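Local coordinates for proteasome assembly chaperone family protein (Thermoplasma acidophilum, PDB 3GAA) that is of unknown function but, as a PAC2-type protein, may act as a chaperone in proteasome assembly, at residues M53-L59 / H77-A83; A44-V48 / L90-C94; N26-C31 / V117-V123. One frame throughout, in Å; residues are numbered along the deposited sequence.

All three contacts belong to one mixed sheet and its helices, and all are largely buried. Contact 1 pairs antiparallel strands at the sheet's edge, where another subunit extends the ladder; it mixes backbone bonds with histidine, arginine and aromatic packing. Contact 3 joins parallel strands deeper in the sheet, bonded regularly with mainly aliphatic side chains, but with a more polar end at Asn26 and Ser120. Contact 2 differs from both: a helix lies on the sheet almost wholly through apolar side chains. Strand 89-94, which carries contact 2, stands between strand 79-83 of contact 1 and strand 28-32 of contact 3, so it links the other two.

Contact 1: residues M53-L59 / H77-A83; sequences MHQVAHL and HPFRIYA
Ile81 O is held by two backbone donors, Val56 N at 3.0 Å and Ala57 N at 3.3 Å. Two successive N-H groups can share one carbonyl because Val56 turns its backbone out of the extended form (psi -24°), a classic beta bulge that shifts the antiparallel register by one residue. The turn swings the side chain of Val56 toward the partner strand, where CG2 rests 3.6 Å from Ala83 CB. Before the bulge His54 N reaches Ala83 O at 2.9 Å and Ala83 N returns a bond to His54 O; within it Ile81 N binds Ala57 O, and beyond it the bond from Leu59 N to Phe79 O is weak.

Side chains pack along both ends of the ladder. Gln55 lays its CG over one face of the Tyr82 ring. At the other end Leu59 CB makes a CH-pi contact, 3.8 Å from the centroid and over the face of the Phe79 ring, and Leu59 CD1 packs against Phe79 CZ. His58 turns an edge to the face of His77 in an offset T-shaped pair, the planes at 73°. Arg80 bends at its third torsion, which brings NE back to His77 O at 2.8 Å, nearly in the guanidinium plane; its NH2 forms a salt bridge with Glu95.

Ala57, His58 and Leu59 also pair with an antiparallel strand of a second subunit. Polar bonds thus fix the strand spacing while apolar and aromatic groups pack beside them, and the buried arginine probably has its charge largely balanced by Glu95.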
ATOM      1  N   MET A  53       6.350  -5.216  40.970  1.00 32.43           N
ATOM      2  CA  MET A  53       6.181  -4.576  39.712  1.00 33.24           C
ATOM      3  C   MET A  53       4.767  -4.950  39.273  1.00 34.15           C
ATOM      4  O   MET A  53       4.161  -5.869  39.837  1.00 34.12           O
ATOM      5  CB  MET A  53       7.204  -5.120  38.722  1.00 33.62           C
ATOM      6  CG  MET A  53       8.644  -4.878  39.087  1.00 34.54           C
ATOM      7  SD  MET A  53       9.772  -5.602  37.910  1.00 31.68           S
ATOM      8  CE  MET A  53      10.098  -4.179  36.910  1.00 34.54           C
ATOM      9  N   HIS A  54       4.291  -4.266  38.236  1.00 34.72           N
ATOM     10  CA  HIS A  54       2.940  -4.360  37.747  1.00 35.36           C
ATOM     11  C   HIS A  54       3.003  -4.649  36.250  1.00 36.04           C
ATOM     12  O   HIS A  54       3.974  -4.294  35.556  1.00 35.53           O
ATOM     13  CB  HIS A  54       2.157  -3.044  38.061  1.00 35.76           C
ATOM     14  CG  HIS A  54       2.651  -1.827  37.325  1.00 37.11           C
ATOM     15  ND1 HIS A  54       3.484  -0.889  37.904  1.00 39.11           N
ATOM     16  CD2 HIS A  54       2.443  -1.400  36.050  1.00 39.55           C
ATOM     17  CE1 HIS A  54       3.770   0.062  37.023  1.00 40.24           C
ATOM     18  NE2 HIS A  54       3.141  -0.215  35.893  1.00 41.23           N
ATOM     19  N   GLN A  55       1.967  -5.310  35.731  1.00 36.74           N
ATOM     20  CA  GLN A  55       1.989  -5.666  34.317  1.00 36.73           C
ATOM     21  C   GLN A  55       1.773  -4.442  33.411  1.00 36.24           C
ATOM     22  O   GLN A  55       1.004  -3.589  33.722  1.00 37.17           O
ATOM     23  CB  GLN A  55       0.985  -6.768  34.022  1.00 37.05           C
ATOM     24  CG  GLN A  55       1.530  -7.660  32.922  1.00 38.91           C
ATOM     25  CD  GLN A  55       0.531  -8.600  32.316  1.00 41.32           C
ATOM     26  OE1 GLN A  55      -0.304  -9.193  33.002  1.00 43.48           O
ATOM     27  NE2 GLN A  55       0.652  -8.788  31.011  1.00 44.08           N
ATOM     28  N   VAL A  56       2.444  -4.384  32.289  1.00 35.59           N
ATOM     29  CA  VAL A  56       2.480  -3.211  31.479  1.00 35.04           C
ATOM     30  C   VAL A  56       2.299  -3.507  29.982  1.00 35.62           C
ATOM     31  O   VAL A  56       1.907  -2.658  29.219  1.00 35.55           O
ATOM     32  CB  VAL A  56       3.846  -2.590  31.736  1.00 35.28           C
ATOM     33  CG1 VAL A  56       4.652  -2.401  30.462  1.00 33.67           C
ATOM     34  CG2 VAL A  56       3.707  -1.350  32.526  1.00 33.58           C
ATOM     35  N   ALA A  57       2.603  -4.713  29.547  1.00 36.39           N
ATOM     36  CA  ALA A  57       2.581  -5.046  28.121  1.00 36.66           C
ATOM     37  C   ALA A  57       2.614  -6.565  27.930  1.00 37.09           C
ATOM     38  O   ALA A  57       3.063  -7.305  28.798  1.00 36.97           O
ATOM     39  CB  ALA A  57       3.766  -4.394  27.420  1.00 36.20           C
ATOM     40  N   HIS A  58       2.081  -7.032  26.810  1.00 38.18           N
ATOM     41  CA  HIS A  58       2.293  -8.426  26.376  1.00 38.75           C
ATOM     42  C   HIS A  58       2.989  -8.328  25.043  1.00 39.19           C
ATOM     43  O   HIS A  58       2.781  -7.354  24.345  1.00 37.20           O
ATOM     44  CB  HIS A  58       0.986  -9.164  26.126  1.00 38.57           C
ATOM     45  CG  HIS A  58       0.163  -9.399  27.340  1.00 38.98           C
ATOM     46  ND1 HIS A  58       0.225 -10.572  28.062  1.00 39.03           N
ATOM     47  CD2 HIS A  58      -0.786  -8.640  27.935  1.00 40.89           C
ATOM     48  CE1 HIS A  58      -0.623 -10.513  29.072  1.00 37.95           C
ATOM     49  NE2 HIS A  58      -1.258  -9.355  29.014  1.00 40.27           N
ATOM     50  N   LEU A  59       3.784  -9.346  24.706  1.00 40.87           N
ATOM     51  CA  LEU A  59       4.373  -9.493  23.384  1.00 42.41           C
ATOM     52  C   LEU A  59       3.577 -10.587  22.670  1.00 43.71           C
ATOM     53  O   LEU A  59       3.591 -11.759  23.037  1.00 43.73           O
ATOM     54  CB  LEU A  59       5.862  -9.796  23.474  1.00 42.55           C
ATOM     55  CG  LEU A  59       6.689  -9.661  22.193  1.00 44.11           C
ATOM     56  CD1 LEU A  59       8.149  -9.384  22.505  1.00 46.87           C
ATOM     57  CD2 LEU A  59       6.643 -10.911  21.343  1.00 46.38           C
ATOM     58  N   HIS A  77      -0.765 -15.315  30.118  1.00 39.13           N
ATOM     59  CA  HIS A  77      -0.082 -15.401  28.869  1.00 39.12           C
ATOM     60  C   HIS A  77       1.427 -15.600  29.128  1.00 38.37           C
ATOM     61  O   HIS A  77       2.003 -14.997  30.038  1.00 38.70           O
ATOM     62  CB  HIS A  77      -0.375 -14.099  28.132  1.00 39.10           C
ATOM     63  CG  HIS A  77       0.120 -14.058  26.735  1.00 38.95           C
ATOM     64  ND1 HIS A  77       1.441 -13.825  26.425  1.00 39.46           N
ATOM     65  CD2 HIS A  77      -0.535 -14.173  25.560  1.00 38.67           C
ATOM     66  CE1 HIS A  77       1.581 -13.799  25.113  1.00 38.60           C
ATOM     67  NE2 HIS A  77       0.393 -13.994  24.564  1.00 37.99           N
ATOM     68  N   PRO A  78       2.078 -16.423  28.314  1.00 37.59           N
ATOM     69  CA  PRO A  78       3.498 -16.780  28.443  1.00 37.27           C
ATOM     70  C   PRO A  78       4.554 -15.682  28.330  1.00 37.04           C
ATOM     71  O   PRO A  78       5.627 -15.869  28.852  1.00 37.18           O
ATOM     72  CB  PRO A  78       3.711 -17.723  27.267  1.00 37.23           C
ATOM     73  CG  PRO A  78       2.712 -17.302  26.285  1.00 37.54           C
ATOM     74  CD  PRO A  78       1.497 -17.042  27.118  1.00 37.76           C
ATOM     75  N   PHE A  79       4.294 -14.590  27.611  1.00 37.38           N
ATOM     76  CA  PHE A  79       5.273 -13.498  27.424  1.00 36.98           C
ATOM     77  C   PHE A  79       4.695 -12.157  27.918  1.00 36.52           C
ATOM     78  O   PHE A  79       3.806 -11.589  27.266  1.00 36.64           O
ATOM     79  CB  PHE A  79       5.646 -13.393  25.946  1.00 37.28           C
ATOM     80  CG  PHE A  79       7.000 -12.739  25.670  1.00 38.29           C
ATOM     81  CD1 PHE A  79       7.385 -11.584  26.277  1.00 40.42           C
ATOM     82  CD2 PHE A  79       7.844 -13.270  24.725  1.00 40.07           C
ATOM     83  CE1 PHE A  79       8.590 -10.995  25.982  1.00 40.57           C
ATOM     84  CE2 PHE A  79       9.041 -12.687  24.439  1.00 39.06           C
ATOM     85  CZ  PHE A  79       9.420 -11.568  25.067  1.00 39.24           C
ATOM     86  N   ARG A  80       5.271 -11.645  29.022  1.00 35.59           N
ATOM     87  CA  ARG A  80       4.765 -10.499  29.789  1.00 34.86           C
ATOM     88  C   ARG A  80       5.884  -9.523  30.082  1.00 33.52           C
ATOM     89  O   ARG A  80       6.994  -9.927  30.260  1.00 33.51           O
ATOM     90  CB  ARG A  80       4.166 -10.970  31.100  1.00 34.69           C
ATOM     91  CG  ARG A  80       2.838 -11.640  30.889  1.00 38.97           C
ATOM     92  CD  ARG A  80       2.214 -12.329  32.127  1.00 42.97           C
ATOM     93  NE  ARG A  80       2.866 -13.618  32.288  1.00 47.60           N
ATOM     94  CZ  ARG A  80       3.874 -13.843  33.117  1.00 50.00           C
ATOM     95  NH1 ARG A  80       4.304 -12.869  33.909  1.00 51.12           N
ATOM     96  NH2 ARG A  80       4.441 -15.039  33.160  1.00 48.92           N
ATOM     97  N   ILE A  81       5.562  -8.232  30.134  1.00 32.40           N
ATOM     98  CA  ILE A  81       6.515  -7.199  30.439  1.00 31.32           C
ATOM     99  C   ILE A  81       5.993  -6.391  31.591  1.00 31.36           C
ATOM    100  O   ILE A  81       4.866  -5.971  31.572  1.00 30.95           O
ATOM    101  CB  ILE A  81       6.779  -6.302  29.231  1.00 31.72           C
ATOM    102  CG1 ILE A  81       7.183  -7.192  28.034  1.00 31.53           C
ATOM    103  CG2 ILE A  81       7.820  -5.230  29.583  1.00 26.47           C
ATOM    104  CD1 ILE A  81       7.500  -6.434  26.830  1.00 29.21           C
ATOM    105  N   TYR A  82       6.835  -6.180  32.590  1.00 31.58           N
ATOM    106  CA  TYR A  82       6.446  -5.476  33.781  1.00 32.51           C
ATOM    107  C   TYR A  82       7.276  -4.249  33.990  1.00 32.11           C
ATOM    108  O   TYR A  82       8.399  -4.186  33.524  1.00 33.19           O
ATOM    109  CB  TYR A  82       6.677  -6.346  34.993  1.00 32.83           C
ATOM    110  CG  TYR A  82       5.840  -7.579  35.028  1.00 34.25           C
ATOM    111  CD1 TYR A  82       4.662  -7.624  35.810  1.00 34.65           C
ATOM    112  CD2 TYR A  82       6.235  -8.737  34.350  1.00 34.90           C
ATOM    113  CE1 TYR A  82       3.879  -8.778  35.893  1.00 32.76           C
ATOM    114  CE2 TYR A  82       5.452  -9.911  34.431  1.00 34.98           C
ATOM    115  CZ  TYR A  82       4.283  -9.901  35.218  1.00 35.27           C
ATOM    116  OH  TYR A  82       3.494 -11.001  35.302  1.00 40.27           O
ATOM    117  N   ALA A  83       6.713  -3.325  34.751  1.00 32.00           N
ATOM    118  CA  ALA A  83       7.329  -2.087  35.165  1.00 31.83           C
ATOM    119  C   ALA A  83       7.244  -2.000  36.669  1.00 32.51           C
ATOM    120  O   ALA A  83       6.286  -2.430  37.285  1.00 31.51           O
ATOM    121  CB  ALA A  83       6.578  -0.951  34.598  1.00 31.20           C
TER

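Contact 2: residues A44-V48 / L90-C94; sequences ASYIV and LVAMC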
ATOM      1  N   ALA A  44      13.679 -13.369  36.667  1.00 26.71           N
ATOM      2  CA  ALA A  44      12.624 -12.481  36.159  1.00 26.72           C
ATOM      3  C   ALA A  44      11.504 -12.537  37.131  1.00 27.70           C
ATOM      4  O   ALA A  44      11.159 -11.506  37.698  1.00 30.12           O
ATOM      5  CB  ALA A  44      12.111 -12.892  34.798  1.00 25.82           C
ATOM      6  N   SER A  45      10.964 -13.724  37.389  1.00 27.17           N
ATOM      7  CA  SER A  45       9.853 -13.833  38.332  1.00 26.77           C
ATOM      8  C   SER A  45      10.149 -13.315  39.698  1.00 26.05           C
ATOM      9  O   SER A  45       9.351 -12.546  40.244  1.00 25.78           O
ATOM     10  CB  SER A  45       9.449 -15.244  38.490  1.00 26.65           C
ATOM     11  OG  SER A  45       9.048 -15.632  37.236  1.00 27.43           O
ATOM     12  N   TYR A  46      11.274 -13.741  40.255  1.00 25.21           N
ATOM     13  CA  TYR A  46      11.669 -13.229  41.542  1.00 25.13           C
ATOM     14  C   TYR A  46      11.599 -11.723  41.554  1.00 25.19           C
ATOM     15  O   TYR A  46      10.940 -11.178  42.402  1.00 25.47           O
ATOM     16  CB  TYR A  46      13.070 -13.641  41.904  1.00 24.78           C
ATOM     17  CG  TYR A  46      13.468 -13.140  43.265  1.00 25.80           C
ATOM     18  CD1 TYR A  46      14.320 -12.066  43.397  1.00 28.83           C
ATOM     19  CD2 TYR A  46      12.970 -13.729  44.427  1.00 25.83           C
ATOM     20  CE1 TYR A  46      14.696 -11.600  44.655  1.00 29.60           C
ATOM     21  CE2 TYR A  46      13.343 -13.273  45.677  1.00 28.79           C
ATOM     22  CZ  TYR A  46      14.214 -12.197  45.774  1.00 29.35           C
ATOM     23  OH  TYR A  46      14.601 -11.685  46.978  1.00 31.53           O
ATOM     24  N   ILE A  47      12.251 -11.038  40.611  1.00 25.06           N
ATOM     25  CA  ILE A  47      12.410  -9.624  40.795  1.00 25.11           C
ATOM     26  C   ILE A  47      11.037  -8.935  40.601  1.00 24.95           C
ATOM     27  O   ILE A  47      10.694  -8.007  41.316  1.00 23.21           O
ATOM     28  CB  ILE A  47      13.669  -8.952  40.024  1.00 25.40           C
ATOM     29  CG1 ILE A  47      13.204  -8.038  38.930  1.00 29.41           C
ATOM     30  CG2 ILE A  47      14.791  -9.897  39.447  1.00 23.69           C
ATOM     31  CD1 ILE A  47      12.794  -6.648  39.471  1.00 33.87           C
ATOM     32  N   VAL A  48      10.238  -9.432  39.662  1.00 26.15           N
ATOM     33  CA  VAL A  48       8.861  -8.966  39.441  1.00 26.68           C
ATOM     34  C   VAL A  48       8.123  -8.979  40.744  1.00 27.64           C
ATOM     35  O   VAL A  48       7.550  -7.976  41.164  1.00 29.40           O
ATOM     36  CB  VAL A  48       8.046  -9.895  38.509  1.00 26.93           C
ATOM     37  CG1 VAL A  48       6.577  -9.672  38.701  1.00 26.14           C
ATOM     38  CG2 VAL A  48       8.396  -9.672  37.018  1.00 27.45           C
ATOM     39  N   LEU A  90      12.251  -2.258  33.936  1.00 34.32           N
ATOM     40  CA  LEU A  90      11.297  -3.121  33.342  1.00 34.54           C
ATOM     41  C   LEU A  90      11.820  -4.543  33.456  1.00 34.42           C
ATOM     42  O   LEU A  90      13.042  -4.784  33.556  1.00 34.46           O
ATOM     43  CB  LEU A  90      11.077  -2.751  31.878  1.00 35.14           C
ATOM     44  CG  LEU A  90      10.616  -1.327  31.527  1.00 35.95           C
ATOM     45  CD1 LEU A  90      10.382  -1.263  30.060  1.00 37.81           C
ATOM     46  CD2 LEU A  90       9.367  -0.915  32.220  1.00 34.63           C
ATOM     47  N   VAL A  91      10.896  -5.490  33.442  1.00 33.60           N
ATOM     48  CA  VAL A  91      11.266  -6.889  33.275  1.00 33.32           C
ATOM     49  C   VAL A  91      10.473  -7.508  32.125  1.00 34.19           C
ATOM     50  O   VAL A  91       9.273  -7.332  32.016  1.00 33.42           O
ATOM     51  CB  VAL A  91      11.050  -7.745  34.535  1.00 33.40           C
ATOM     52  CG1 VAL A  91      11.174  -9.235  34.137  1.00 29.68           C
ATOM     53  CG2 VAL A  91      12.013  -7.266  35.725  1.00 30.45           C
ATOM     54  N   ALA A  92      11.183  -8.193  31.243  1.00 35.11           N
ATOM     55  CA  ALA A  92      10.582  -8.855  30.137  1.00 35.50           C
ATOM     56  C   ALA A  92      10.830 -10.303  30.433  1.00 36.08           C
ATOM     57  O   ALA A  92      11.972 -10.681  30.685  1.00 35.93           O
ATOM     58  CB  ALA A  92      11.263  -8.424  28.864  1.00 35.14           C
ATOM     59  N   MET A  93       9.772 -11.104  30.469  1.00 37.09           N
ATOM     60  CA  MET A  93       9.935 -12.548  30.673  1.00 38.59           C
ATOM     61  C   MET A  93       9.072 -13.351  29.795  1.00 38.46           C
ATOM     62  O   MET A  93       7.927 -12.995  29.534  1.00 38.21           O
ATOM     63  CB  MET A  93       9.634 -13.015  32.091  1.00 39.45           C
ATOM     64  CG  MET A  93       8.203 -12.838  32.613  1.00 42.18           C
ATOM     65  SD  MET A  93       8.312 -13.369  34.351  1.00 49.52           S
ATOM     66  CE  MET A  93       6.863 -12.804  35.233  1.00 48.70           C
ATOM     67  N   CYS A  94       9.629 -14.484  29.394  1.00 38.28           N
ATOM     68  CA  CYS A  94       8.894 -15.458  28.644  1.00 37.82           C
ATOM     69  C   CYS A  94       9.028 -16.861  29.227  1.00 36.39           C
ATOM     70  O   CYS A  94      10.116 -17.391  29.326  1.00 35.81           O
ATOM     71  CB  CYS A  94       9.371 -15.421  27.216  1.00 38.46           C
ATOM     72  SG  CYS A  94       8.223 -16.375  26.169  1.00 42.27           S
TER
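Met93 places CG between its backbone N and carbonyl carbon (chi1 63°) and then runs on extended, so that its thioether lies along the helix surface rather than pointing straight at it. Its CB meets Ala44 CB at 3.7 Å, SD passes Ser45 OG at the same distance, and the terminal CE reaches Val48 CG2 at 3.9 Å. A long, flexible chain is well suited to following a helix over a full turn in this way, and it crosses Val48 at about a right angle.

Two residues earlier on the strand, Val91 has CG1 anti to the backbone N (chi1 168°), which spreads its two methyls over different helix residues. CG1 lies 3.8 Å from Ala44 CB and 4.0 Å from Val48 CG2; CG2 turns to Ile47 CG1 at 3.5 Å. The small Ala44 thus sits between Val91 and Met93, allowing the backbones to draw near, while Val48, one turn further along the helix, touches both Val91 and Met93 through its CG2. The hydroxyl of Ser45 is bonded back to Val41 O within the helix, and its approach to sulfur is simply packing.

Alternation along the strand does the rest: Val91 and Met93 face the helix, whereas Leu90, Ala92 and Cys94 point to the other side. The axes of helix 44-48 and strand 90-94 come within 8.9 Å, their directions at 141°, and Tyr82 of the next strand also packs on Val48. With helix 103-117 packed against the other face of the sheet, this is the helix-on-sheet layer of a three-layer alpha/beta/alpha fold.

Contact 3: residues N26-C31 / V117-V123; sequences NPVVLC and VGASEIV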
ATOM      1  N   ASN A  26      13.386   6.421  31.715  1.00 46.50           N
ATOM      2  CA  ASN A  26      14.677   5.875  31.269  1.00 45.74           C
ATOM      3  C   ASN A  26      15.185   4.493  31.721  1.00 42.94           C
ATOM      4  O   ASN A  26      16.356   4.324  32.057  1.00 41.78           O
ATOM      5  CB  ASN A  26      15.740   6.904  31.512  1.00 46.01           C
ATOM      6  CG  ASN A  26      16.398   7.234  30.257  1.00 51.73           C
ATOM      7  OD1 ASN A  26      15.765   7.880  29.382  1.00 56.73           O
ATOM      8  ND2 ASN A  26      17.612   6.675  30.041  1.00 58.31           N
ATOM      9  N   PRO A  27      14.305   3.499  31.633  1.00 40.06           N
ATOM     10  CA  PRO A  27      14.353   2.318  32.460  1.00 38.48           C
ATOM     11  C   PRO A  27      15.471   1.373  32.111  1.00 36.57           C
ATOM     12  O   PRO A  27      15.951   1.392  30.980  1.00 35.53           O
ATOM     13  CB  PRO A  27      13.005   1.666  32.174  1.00 39.10           C
ATOM     14  CG  PRO A  27      12.653   2.118  30.809  1.00 38.90           C
ATOM     15  CD  PRO A  27      13.174   3.473  30.692  1.00 39.50           C
ATOM     16  N   VAL A  28      15.907   0.586  33.087  1.00 34.81           N
ATOM     17  CA  VAL A  28      16.831  -0.515  32.802  1.00 34.43           C
ATOM     18  C   VAL A  28      15.998  -1.762  32.639  1.00 34.27           C
ATOM     19  O   VAL A  28      15.160  -2.041  33.517  1.00 35.21           O
ATOM     20  CB  VAL A  28      17.915  -0.760  33.881  1.00 33.88           C
ATOM     21  CG1 VAL A  28      17.393  -0.598  35.212  1.00 32.66           C
ATOM     22  CG2 VAL A  28      18.411  -2.151  33.743  1.00 33.09           C
ATOM     23  N   VAL A  29      16.215  -2.498  31.545  1.00 33.37           N
ATOM     24  CA  VAL A  29      15.368  -3.639  31.229  1.00 33.79           C
ATOM     25  C   VAL A  29      16.038  -4.981  31.477  1.00 33.68           C
ATOM     26  O   VAL A  29      17.056  -5.283  30.873  1.00 33.63           O
ATOM     27  CB  VAL A  29      14.844  -3.591  29.798  1.00 33.72           C
ATOM     28  CG1 VAL A  29      13.905  -4.755  29.566  1.00 32.00           C
ATOM     29  CG2 VAL A  29      14.085  -2.269  29.557  1.00 35.05           C
ATOM     30  N   LEU A  30      15.443  -5.797  32.337  1.00 33.80           N
ATOM     31  CA  LEU A  30      16.005  -7.104  32.654  1.00 34.39           C
ATOM     32  C   LEU A  30      15.189  -8.190  31.982  1.00 35.65           C
ATOM     33  O   LEU A  30      13.976  -8.152  32.049  1.00 35.90           O
ATOM     34  CB  LEU A  30      15.986  -7.310  34.170  1.00 33.81           C
ATOM     35  CG  LEU A  30      16.566  -6.170  35.029  1.00 34.20           C
ATOM     36  CD1 LEU A  30      16.074  -6.289  36.492  1.00 32.20           C
ATOM     37  CD2 LEU A  30      18.105  -6.087  34.933  1.00 29.13           C
ATOM     38  N   CYS A  31      15.841  -9.184  31.369  1.00 37.71           N
ATOM     39  CA  CYS A  31      15.132 -10.268  30.644  1.00 39.20           C
ATOM     40  C   CYS A  31      15.402 -11.659  31.107  1.00 39.60           C
ATOM     41  O   CYS A  31      16.550 -11.973  31.423  1.00 40.77           O
ATOM     42  CB  CYS A  31      15.570 -10.277  29.205  1.00 39.73           C
ATOM     43  SG  CYS A  31      15.406  -8.698  28.556  1.00 44.65           S
ATOM     44  N   VAL A 117      10.372   2.858  24.304  1.00 46.27           N
ATOM     45  CA  VAL A 117      10.136   3.179  25.703  1.00 45.05           C
ATOM     46  C   VAL A 117      11.309   4.000  26.335  1.00 44.40           C
ATOM     47  O   VAL A 117      11.177   4.543  27.454  1.00 44.34           O
ATOM     48  CB  VAL A 117       9.928   1.860  26.456  1.00 45.22           C
ATOM     49  CG1 VAL A 117      10.458   1.916  27.843  1.00 46.42           C
ATOM     50  CG2 VAL A 117       8.470   1.451  26.419  1.00 46.00           C
ATOM     51  N   GLY A 118      12.447   4.101  25.636  1.00 42.55           N
ATOM     52  CA  GLY A 118      13.551   4.935  26.084  1.00 41.15           C
ATOM     53  C   GLY A 118      14.567   4.223  26.947  1.00 40.95           C
ATOM     54  O   GLY A 118      15.374   4.860  27.623  1.00 40.46           O
ATOM     55  N   ALA A 119      14.569   2.888  26.903  1.00 41.07           N
ATOM     56  CA  ALA A 119      15.422   2.088  27.801  1.00 40.47           C
ATOM     57  C   ALA A 119      16.900   2.444  27.648  1.00 39.95           C
ATOM     58  O   ALA A 119      17.367   2.635  26.558  1.00 40.03           O
ATOM     59  CB  ALA A 119      15.203   0.642  27.578  1.00 39.69           C
ATOM     60  N   SER A 120      17.615   2.540  28.756  1.00 39.98           N
ATOM     61  CA  SER A 120      19.029   2.891  28.748  1.00 39.67           C
ATOM     62  C   SER A 120      19.888   1.647  28.559  1.00 39.81           C
ATOM     63  O   SER A 120      20.783   1.685  27.758  1.00 41.26           O
ATOM     64  CB  SER A 120      19.397   3.583  30.050  1.00 39.23           C
ATOM     65  OG  SER A 120      18.622   3.059  31.133  1.00 39.05           O
ATOM     66  N   GLU A 121      19.605   0.550  29.270  1.00 39.44           N
ATOM     67  CA  GLU A 121      20.465  -0.649  29.304  1.00 39.36           C
ATOM     68  C   GLU A 121      19.617  -1.915  29.405  1.00 37.88           C
ATOM     69  O   GLU A 121      18.689  -1.954  30.207  1.00 37.98           O
ATOM     70  CB  GLU A 121      21.371  -0.646  30.533  1.00 39.79           C
ATOM     71  CG  GLU A 121      21.930   0.735  30.970  1.00 44.47           C
ATOM     72  CD  GLU A 121      23.469   0.809  30.960  1.00 51.33           C
ATOM     73  OE1 GLU A 121      24.147  -0.235  31.227  1.00 53.30           O
ATOM     74  OE2 GLU A 121      24.005   1.924  30.702  1.00 56.45           O
ATOM     75  N   ILE A 122      19.966  -2.952  28.658  1.00 35.74           N
ATOM     76  CA  ILE A 122      19.231  -4.196  28.684  1.00 35.37           C
ATOM     77  C   ILE A 122      20.088  -5.261  29.281  1.00 34.25           C
ATOM     78  O   ILE A 122      21.183  -5.396  28.866  1.00 34.81           O
ATOM     79  CB  ILE A 122      18.859  -4.617  27.271  1.00 35.97           C
ATOM     80  CG1 ILE A 122      18.017  -3.505  26.661  1.00 38.28           C
ATOM     81  CG2 ILE A 122      18.063  -5.897  27.249  1.00 31.97           C
ATOM     82  CD1 ILE A 122      17.877  -3.653  25.188  1.00 43.54           C
ATOM     83  N   VAL A 123      19.616  -6.013  30.256  1.00 32.88           N
ATOM     84  CA  VAL A 123      20.460  -7.030  30.846  1.00 32.16           C
ATOM     85  C   VAL A 123      19.801  -8.335  30.564  1.00 32.72           C
ATOM     86  O   VAL A 123      18.616  -8.469  30.815  1.00 32.80           O
ATOM     87  CB  VAL A 123      20.542  -6.842  32.342  1.00 32.00           C
ATOM     88  CG1 VAL A 123      21.439  -7.828  32.912  1.00 29.11           C
ATOM     89  CG2 VAL A 123      21.004  -5.445  32.661  1.00 30.85           C
TER
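Val29 bonds to two residues of the neighbouring strand, its N donating to Glu121 O at 2.9 Å and its O accepting from Val123 N at 2.7 Å. Cys31 N carries the pattern on to Val123 O, giving the ladder of parallel strands, in which one residue bonds to the two that flank its opposite number, here Ile122. Before the strands settle, Ser120 N donates to Pro27 O at 3.0 Å. The Ser120 hydroxyl lies near two carbonyls, OG being 2.8 Å from Asn26 O and 3.2 Å from Pro27 O; a serine here offers a short polar arm where the chains are not yet paired in full.

Gly118 ends the preceding helix with a Schellman motif, its positive phi (91°) suiting glycine. Beside it the ring of Pro27 sets CG against Val117 CG1 at 3.7 Å. Further in, Val29 CG2 touches Ala119 CB, likewise at 3.7 Å, methyl to methyl. Leu30 and Val123 lie side by side, pointing the same way; with CG of Leu30 anti to its carbonyl carbon (chi1 -50°), CD2 reaches Val123 CB at 3.6 Å. These branched aliphatic chains suit a sheet whose two faces are both packed against other parts of the chain.

Val29 and Ile122 pack beneath Ile114 of helix 103-117, whereas Val28 and Leu30 turn to Leu212 on the other face. There Glu121 forms a salt bridge with Lys147 and a hydrogen bond with Tyr210. Strand 28-32 is flanked by strands 89-94 and 121-130, and the latter continues the sheet to strand 181-190.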